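Mannan endo-1,6-alpha-mannosidase (Chaetomium thermophilum, PDB 6RY0) probably acts as a fungal transglycosidase of glycoside hydrolase family 76, transferring GPI-anchored glycoproteins into the cell wall, in a family that includes endo-1,6-alpha-mannosidases. Local coordinates at residues A258-N263 and V304-C309; P308-Q313 and G370-S375; D319-K324 and A389-S394. One frame throughout, in Å; residues are numbered along the deposited sequence. Where two conformers were deposited one is given.

Contact 1 (A258-N263 and V304-C309); sequences AQFSYN and VFEIPC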
# COMPACT_ATOMS: atom_id res chain seq x y z
N ALA A 258 -15.84 7.21 8.07
CA ALA A 258 -14.44 7.55 8.32
C ALA A 258 -13.69 7.55 6.99
O ALA A 258 -13.81 6.62 6.20
CB ALA A 258 -13.79 6.56 9.28
N GLN A 259 -12.89 8.58 6.80
CA GLN A 259 -12.10 8.81 5.59
C GLN A 259 -10.62 8.62 5.88
O GLN A 259 -9.94 9.53 6.35
CB GLN A 259 -12.35 10.20 5.05
CG GLN A 259 -13.76 10.40 4.49
CD GLN A 259 -13.96 11.83 4.03
OE1 GLN A 259 -13.26 12.28 3.07
NE2 GLN A 259 -14.85 12.53 4.63
N PHE A 260 -10.11 7.41 5.62
CA PHE A 260 -8.70 7.12 5.78
C PHE A 260 -7.97 7.43 4.49
O PHE A 260 -8.44 7.07 3.38
CB PHE A 260 -8.49 5.67 6.21
CG PHE A 260 -9.01 5.38 7.58
CD1 PHE A 260 -8.29 5.79 8.68
CD2 PHE A 260 -10.22 4.76 7.78
CE1 PHE A 260 -8.77 5.58 9.95
CE2 PHE A 260 -10.71 4.54 9.06
CZ PHE A 260 -9.98 4.96 10.13
N SER A 261 -6.81 8.06 4.61
CA SER A 261 -6.12 8.58 3.45
C SER A 261 -5.81 7.50 2.42
O SER A 261 -5.92 7.73 1.21
CB SER A 261 -4.83 9.26 3.90
OG SER A 261 -3.90 8.35 4.45
N TYR A 262 -5.42 6.33 2.90
CA TYR A 262 -4.97 5.28 1.97
C TYR A 262 -6.09 4.74 1.12
O TYR A 262 -5.81 4.17 0.07
CB TYR A 262 -4.20 4.16 2.70
CG TYR A 262 -5.00 3.11 3.48
CD1 TYR A 262 -6.20 3.41 4.13
CD2 TYR A 262 -4.52 1.82 3.57
CE1 TYR A 262 -6.89 2.45 4.86
CE2 TYR A 262 -5.21 0.87 4.31
CZ TYR A 262 -6.41 1.18 4.94
OH TYR A 262 -7.13 0.25 5.65
N ASN A 263 -7.34 4.85 1.55
CA ASN A 263 -8.45 4.37 0.73
C ASN A 263 -8.63 5.21 -0.51
O ASN A 263 -8.61 4.71 -1.65
CB ASN A 263 -9.75 4.31 1.54
CG ASN A 263 -9.91 3.03 2.31
OD1 ASN A 263 -9.46 1.98 1.86
ND2 ASN A 263 -10.62 3.08 3.43
N VAL A 304 0.02 16.25 4.41
CA VAL A 304 -0.92 15.14 4.56
C VAL A 304 -1.30 14.98 6.04
O VAL A 304 -0.47 15.11 6.94
CB VAL A 304 -0.31 13.85 4.00
CG1 VAL A 304 0.90 13.45 4.79
CG2 VAL A 304 -1.35 12.75 3.91
N PHE A 305 -2.56 14.65 6.28
CA PHE A 305 -3.13 14.64 7.62
C PHE A 305 -4.14 13.49 7.69
O PHE A 305 -5.06 13.42 6.86
CB PHE A 305 -3.80 16.00 7.90
CG PHE A 305 -4.22 16.19 9.30
CD1 PHE A 305 -5.43 15.77 9.73
CD2 PHE A 305 -3.37 16.81 10.21
CE1 PHE A 305 -5.80 15.99 11.07
CE2 PHE A 305 -3.74 17.05 11.50
CZ PHE A 305 -4.93 16.62 11.93
N GLU A 306 -3.99 12.64 8.69
CA GLU A 306 -4.84 11.45 8.80
C GLU A 306 -6.13 11.81 9.53
O GLU A 306 -6.25 11.66 10.75
CB GLU A 306 -4.09 10.30 9.47
CG GLU A 306 -4.75 8.96 9.24
CD GLU A 306 -4.87 8.65 7.75
OE1 GLU A 306 -3.82 8.70 7.08
OE2 GLU A 306 -6.00 8.41 7.28
N ILE A 307 -7.10 12.34 8.77
CA ILE A 307 -8.26 13.01 9.37
C ILE A 307 -9.00 12.19 10.44
O ILE A 307 -9.47 12.82 11.36
CB ILE A 307 -9.14 13.82 8.39
CG1 ILE A 307 -9.64 12.91 7.32
CG2 ILE A 307 -8.40 15.03 7.78
CD1 ILE A 307 -10.33 13.58 6.12
N PRO A 308 -9.14 10.85 10.34
CA PRO A 308 -9.92 10.20 11.40
C PRO A 308 -9.26 10.13 12.75
O PRO A 308 -9.97 9.83 13.71
CB PRO A 308 -10.15 8.78 10.85
CG PRO A 308 -9.98 8.92 9.36
CD PRO A 308 -8.84 9.90 9.25
N CYS A 309 -7.96 10.35 12.85
CA CYS A 309 -7.27 10.13 14.12
C CYS A 309 -6.24 11.16 14.50
O CYS A 309 -5.97 11.28 15.68
CB CYS A 309 -6.68 8.72 14.16
SG CYS A 309 -5.34 8.40 12.99

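Contact 2 (P308-Q313 and G370-S375); sequences PCEGRQ and GFYWKS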
# COMPACT_ATOMS: atom_id res chain seq x y z
N PRO A 308 -9.14 10.85 10.34
CA PRO A 308 -9.92 10.20 11.40
C PRO A 308 -9.26 10.13 12.75
O PRO A 308 -9.97 9.83 13.71
CB PRO A 308 -10.15 8.78 10.85
CG PRO A 308 -9.98 8.92 9.36
CD PRO A 308 -8.84 9.90 9.25
N CYS A 309 -7.96 10.35 12.85
CA CYS A 309 -7.27 10.13 14.12
C CYS A 309 -6.24 11.16 14.50
O CYS A 309 -5.97 11.28 15.68
CB CYS A 309 -6.68 8.72 14.16
SG CYS A 309 -5.34 8.40 12.99
N GLU A 310 -5.66 11.90 13.57
CA GLU A 310 -4.49 12.72 13.87
C GLU A 310 -4.81 13.99 14.65
O GLU A 310 -3.91 14.63 15.17
CB GLU A 310 -3.77 13.04 12.56
CG GLU A 310 -2.45 13.75 12.74
CD GLU A 310 -1.60 13.88 11.48
OE1 GLU A 310 -1.82 13.16 10.48
OE2 GLU A 310 -0.66 14.71 11.52
N GLY A 311 -6.08 14.36 14.75
CA GLY A 311 -6.44 15.61 15.39
C GLY A 311 -6.07 15.76 16.83
O GLY A 311 -6.03 16.88 17.38
N ARG A 312 -5.86 14.62 17.48
CA ARG A 312 -5.27 14.65 18.80
C ARG A 312 -4.31 13.48 18.88
O ARG A 312 -4.34 12.56 18.08
CB ARG A 312 -6.34 14.58 19.87
CG ARG A 312 -7.14 13.30 19.82
CD ARG A 312 -8.34 13.38 20.75
NE ARG A 312 -9.32 12.37 20.38
CZ ARG A 312 -9.30 11.11 20.79
NH1 ARG A 312 -8.36 10.70 21.62
NH2 ARG A 312 -10.23 10.26 20.37
N GLN A 313 -3.44 13.51 19.86
CA GLN A 313 -2.52 12.42 20.10
C GLN A 313 -3.20 11.27 20.79
O GLN A 313 -4.11 11.46 21.59
CB GLN A 313 -1.38 12.89 20.98
CG GLN A 313 -0.54 13.93 20.29
CD GLN A 313 0.51 14.54 21.20
OE1 GLN A 313 0.86 14.00 22.26
NE2 GLN A 313 1.06 15.65 20.75
N GLY A 370 8.51 11.39 14.21
CA GLY A 370 7.14 11.20 14.66
C GLY A 370 6.16 11.29 13.50
O GLY A 370 6.53 11.22 12.32
N PHE A 371 4.89 11.40 13.87
CA PHE A 371 3.76 11.28 12.98
C PHE A 371 3.08 12.59 12.66
O PHE A 371 2.40 12.72 11.63
CB PHE A 371 2.70 10.39 13.63
CG PHE A 371 1.50 10.11 12.76
CD1 PHE A 371 1.63 9.37 11.59
CD2 PHE A 371 0.25 10.58 13.12
CE1 PHE A 371 0.53 9.09 10.81
CE2 PHE A 371 -0.85 10.28 12.34
CZ PHE A 371 -0.70 9.56 11.18
N TYR A 372 3.18 13.57 13.56
CA TYR A 372 2.29 14.74 13.54
C TYR A 372 2.95 15.84 12.73
O TYR A 372 3.36 16.90 13.24
CB TYR A 372 1.93 15.14 14.99
CG TYR A 372 1.15 14.03 15.69
CD1 TYR A 372 1.81 12.99 16.31
CD2 TYR A 372 -0.23 14.00 15.69
CE1 TYR A 372 1.14 11.95 16.90
CE2 TYR A 372 -0.93 12.96 16.28
CZ TYR A 372 -0.24 11.93 16.88
OH TYR A 372 -0.94 10.91 17.47
N TRP A 373 3.06 15.58 11.42
CA TRP A 373 3.82 16.46 10.55
C TRP A 373 3.21 17.86 10.48
O TRP A 373 3.91 18.86 10.58
CB TRP A 373 3.95 15.86 9.15
CG TRP A 373 4.51 14.48 9.08
CD1 TRP A 373 5.07 13.73 10.08
CD2 TRP A 373 4.54 13.66 7.91
NE1 TRP A 373 5.45 12.49 9.60
CE2 TRP A 373 5.13 12.42 8.27
CE3 TRP A 373 4.15 13.86 6.59
CZ2 TRP A 373 5.33 11.39 7.36
CZ3 TRP A 373 4.35 12.84 5.67
CH2 TRP A 373 4.94 11.61 6.07
N LYS A 374 1.90 17.92 10.29
CA LYS A 374 1.24 19.22 10.19
C LYS A 374 1.50 20.08 11.42
O LYS A 374 1.67 21.29 11.29
CB LYS A 374 -0.24 19.03 9.95
CG LYS A 374 -1.05 20.36 9.89
CD LYS A 374 -0.64 21.34 8.75
CE LYS A 374 -1.46 22.63 8.76
NZ LYS A 374 -1.12 23.66 9.77
N SER A 375 1.54 19.47 12.59
CA SER A 375 1.74 20.21 13.84
C SER A 375 3.06 20.92 13.91
O SER A 375 3.22 21.85 14.70
CB SER A 375 1.67 19.27 15.06
OG SER A 375 2.89 18.56 15.31
O HOH W 1 0.67 15.44 9.38
O HOH W 2 -0.07 17.00 12.95
O HOH W 3 -3.51 10.02 17.22

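Contact 3 (D319-K324 and A389-S394); sequences DMLTFK and AGEAMS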
# COMPACT_ATOMS: atom_id res chain seq x y z
N ASP A 319 -1.61 0.58 12.41
CA ASP A 319 -1.88 0.53 10.99
C ASP A 319 -1.98 1.97 10.41
O ASP A 319 -1.42 2.30 9.37
CB ASP A 319 -3.20 -0.18 10.68
CG ASP A 319 -3.19 -1.67 10.92
OD1 ASP A 319 -2.17 -2.30 11.27
OD2 ASP A 319 -4.26 -2.23 10.64
N MET A 320 -2.72 2.83 11.10
CA MET A 320 -2.99 4.18 10.61
C MET A 320 -1.74 5.04 10.47
O MET A 320 -1.69 5.93 9.62
CB MET A 320 -4.00 4.89 11.52
CG MET A 320 -5.36 4.22 11.54
SD MET A 320 -6.40 4.91 12.85
CE MET A 320 -7.66 3.64 12.92
N LEU A 321 -0.72 4.76 11.27
CA LEU A 321 0.53 5.51 11.22
C LEU A 321 1.29 5.32 9.92
O LEU A 321 2.18 6.10 9.59
CB LEU A 321 1.38 5.14 12.44
CG LEU A 321 0.76 5.46 13.80
CD1 LEU A 321 1.50 4.74 14.89
CD2 LEU A 321 0.69 6.95 14.06
N THR A 322 0.94 4.27 9.17
CA THR A 322 1.60 3.96 7.91
C THR A 322 0.93 4.62 6.70
O THR A 322 1.52 4.66 5.62
CB THR A 322 1.65 2.46 7.63
OG1 THR A 322 0.35 1.97 7.30
CG2 THR A 322 2.22 1.69 8.80
N PHE A 323 -0.30 5.10 6.85
CA PHE A 323 -1.08 5.41 5.64
C PHE A 323 -0.48 6.55 4.85
O PHE A 323 -0.44 6.51 3.61
CB PHE A 323 -2.54 5.70 5.97
CG PHE A 323 -3.33 4.58 6.57
CD1 PHE A 323 -2.90 3.24 6.56
CD2 PHE A 323 -4.57 4.85 7.16
CE1 PHE A 323 -3.67 2.23 7.12
CE2 PHE A 323 -5.33 3.84 7.70
CZ PHE A 323 -4.88 2.54 7.69
N LYS A 324 -0.01 7.60 5.53
CA LYS A 324 0.46 8.78 4.81
C LYS A 324 1.70 8.46 3.97
O LYS A 324 1.94 9.10 2.95
CB LYS A 324 0.62 9.98 5.74
CG LYS A 324 1.59 9.76 6.89
CD LYS A 324 1.72 11.00 7.78
CE LYS A 324 0.41 11.48 8.35
NZ LYS A 324 0.59 12.45 9.46
N ALA A 389 7.80 2.39 14.15
CA ALA A 389 8.19 1.91 12.82
C ALA A 389 7.32 2.48 11.72
O ALA A 389 7.83 2.73 10.62
CB ALA A 389 8.13 0.38 12.78
N GLY A 390 6.04 2.68 11.96
CA GLY A 390 5.19 3.20 10.90
C GLY A 390 5.51 4.63 10.55
O GLY A 390 5.50 5.01 9.37
N GLU A 391 5.83 5.43 11.57
CA GLU A 391 6.24 6.81 11.36
C GLU A 391 7.52 6.86 10.54
O GLU A 391 7.67 7.66 9.62
CB GLU A 391 6.45 7.51 12.72
CG GLU A 391 5.19 7.66 13.58
CD GLU A 391 4.88 6.51 14.51
OE1 GLU A 391 5.20 5.34 14.20
OE2 GLU A 391 4.26 6.81 15.55
N ALA A 392 8.48 6.00 10.90
CA ALA A 392 9.74 5.92 10.17
C ALA A 392 9.51 5.50 8.73
O ALA A 392 10.13 6.03 7.80
CB ALA A 392 10.67 4.96 10.89
N MET A 393 8.61 4.54 8.53
CA MET A 393 8.30 4.06 7.18
C MET A 393 7.68 5.18 6.34
O MET A 393 7.99 5.34 5.16
CB MET A 393 7.34 2.87 7.28
CG MET A 393 7.21 2.08 5.96
SD MET A 393 5.91 0.82 5.95
CE MET A 393 6.34 -0.10 7.41
N SER A 394 6.78 5.94 6.97
CA SER A 394 6.10 7.01 6.28
C SER A 394 7.03 8.13 5.87
O SER A 394 6.89 8.66 4.76
CB SER A 394 4.91 7.52 7.09
OG SER A 394 3.89 6.54 7.12
O HOH W 4 4.20 4.11 5.23

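Contact 1 (A258-N263 and V304-C309)
Phe260 and Ser261, at the start of a helix, meet Glu306 and Pro308 in a loop about forty residues further on, and the Phe260 side chain touches both Glu306 and Pro308. Its CB lies 3.9 Å from Glu306 OE2, and its CG lies 4.1 Å from Pro308 CG. At CD1 the ring has OE2 at its edge, near the ring plane, which makes an angle of 21° with the carboxylate. Over one ring face comes Pro308: its CG lies 3.8 Å from the Phe260 centroid, a CH-pi contact displaced toward the rim. CE1 meets both Pro308 CB and CG, each at 3.6 Å, and CZ stays near the same two carbons.

The polar half belongs to Glu306. Its CG is anti to the backbone N (chi1 -162°) and the chain then bends at chi2, so that both oxygens face the helix start. OE2 accepts a nearly straight bond from Ser261 N at 2.8 Å, while OE1 accepts from Ser261 OG at 2.7 Å; each uses its syn lone pair. Two bonds to a single residue fix the rotation of the carboxylate. Because Phe260 holds the N-cap position, the N-H of Ser261, the first residue after it, is met by the Glu306 carboxylate from another part of the chain, and the negative charge is probably helped by the helix dipole. Less comfortable is Gln259 O, pressed to 3.1 Å from Pro308 CG and left buried without a polar partner.

Around this junction Phe298 of helix 281-298 touches Gln259, Ser261 and Ile307, while Phe323 of helix 323-337 packs on Ser261 and Glu306. The contact thus ties the start of helix 261-278 to the loop that follows strand 303-304, with helices 281-298 and 323-337 touching it.

Contact 2 (P308-Q313 and G370-S375)
Phe371 meets Glu310 first: its CE2 lies 3.6 Å from Glu310 OE1, with ring and carboxylate planes turned 47° apart. Glu310 CG stands opposite the backbone N (chi1 -173°) and the chain runs on extended, which carries the carboxylate to Phe371 and the waters. OE1 has further partners in Lys324 and Glu306 N.

Tyr372 follows, packed on both faces. Phe371 CD2 lies over the centre of one face, and Gln313 CG lies over the opposite one, 4.2 Å from the Tyr372 centroid, in a CH-pi contact. The aliphatic part of Glu310 runs past the ring in the opposing direction, CG coming within 3.7 Å of Tyr372 CD2, while Glu310 O sits at the ring edge. At the far end, a water donates to Tyr372 OH at 2.7 Å and also lies close to Arg312 O, at the end of the type I turn 309-312; the hydroxyl is also hydrogen-bonded to Asp384 OD2.

Trp373 NE1 donates to Gly370 O of its own segment, while the indole packs on helices 342-358 and 389-401. The backbone N-H groups of Lys374 and Ser375 reach Glu310 through water: one molecule donates to Glu310 OE2 at 2.6 Å and accepts from Lys374 N, another donates to the same OE2 at 2.8 Å and accepts from Ser375 N.

No hydrogen bond joins the two segments directly. Their buried link is a carboxylate gripped by two waters at OE2 and paired with a lysine at OE1, surroundings that would probably keep Glu310 ionised, while its apolar chain packs against both rings.

Contact 3 (D319-K324 and A389-S394)
With chi1 at -70°, Ser394 swings OG back beside its own backbone N, and Leu321, with chi1 at -61°, points its isobutyl group toward the helix that carries Glu391. The Ser394 hydroxyl therefore stands 3.0 Å from Leu321 O across the contact and 3.2 Å from Gly390 O one turn back in its own helix; the single proton could serve either carbonyl, and the choice is not settled. A water adds to the network, donating to Thr322 O at 2.8 Å and lying 3.1 Å from Ser394 OG. Leu321 CD1 lies against the Glu391 carboxylate, 3.5 Å from OE2.

Gly390, having no side chain, lets the backbones close in: its CA lies 4.7 Å from Thr322 CA and 3.9 Å from Thr322 CG2. The threonine hydroxyl faces the other way, donating in the carbonyl plane to Asp319 O, which also accepts from Thr322 N.

Every touching residue is buried. Close packing of the 319-324 segment against helix 389-401 at a glycine, with a serine hydroxyl among backbone carbonyls, here serves a largely helical framework consistent with the (alpha/alpha)6 barrel of family 76.

Lys324 illustrates how separate contacts become one unit. It belongs to contact 3, yet its NZ forms a salt bridge with Glu310 OE1 of contact 2 at 2.7 Å and a probable hydrogen bond with Phe371 O at 2.8 Å, while Phe371 and Trp373 offer it cation-pi partners. Contacts 1 and 2 share Pro308 and Cys309, and the Cys309-Cys316 disulfide braces the loop leading toward contact 3. Phe323 of contact 3 stacks on Tyr262 of contact 1. The centres are about 10 to 12 Å apart. Contact 3 approaches the calcium site of Asp73 and His385, the Leu321 side chain lying about 9 Å from the bound calcium ion; contact 1 stands away from the annotated sites.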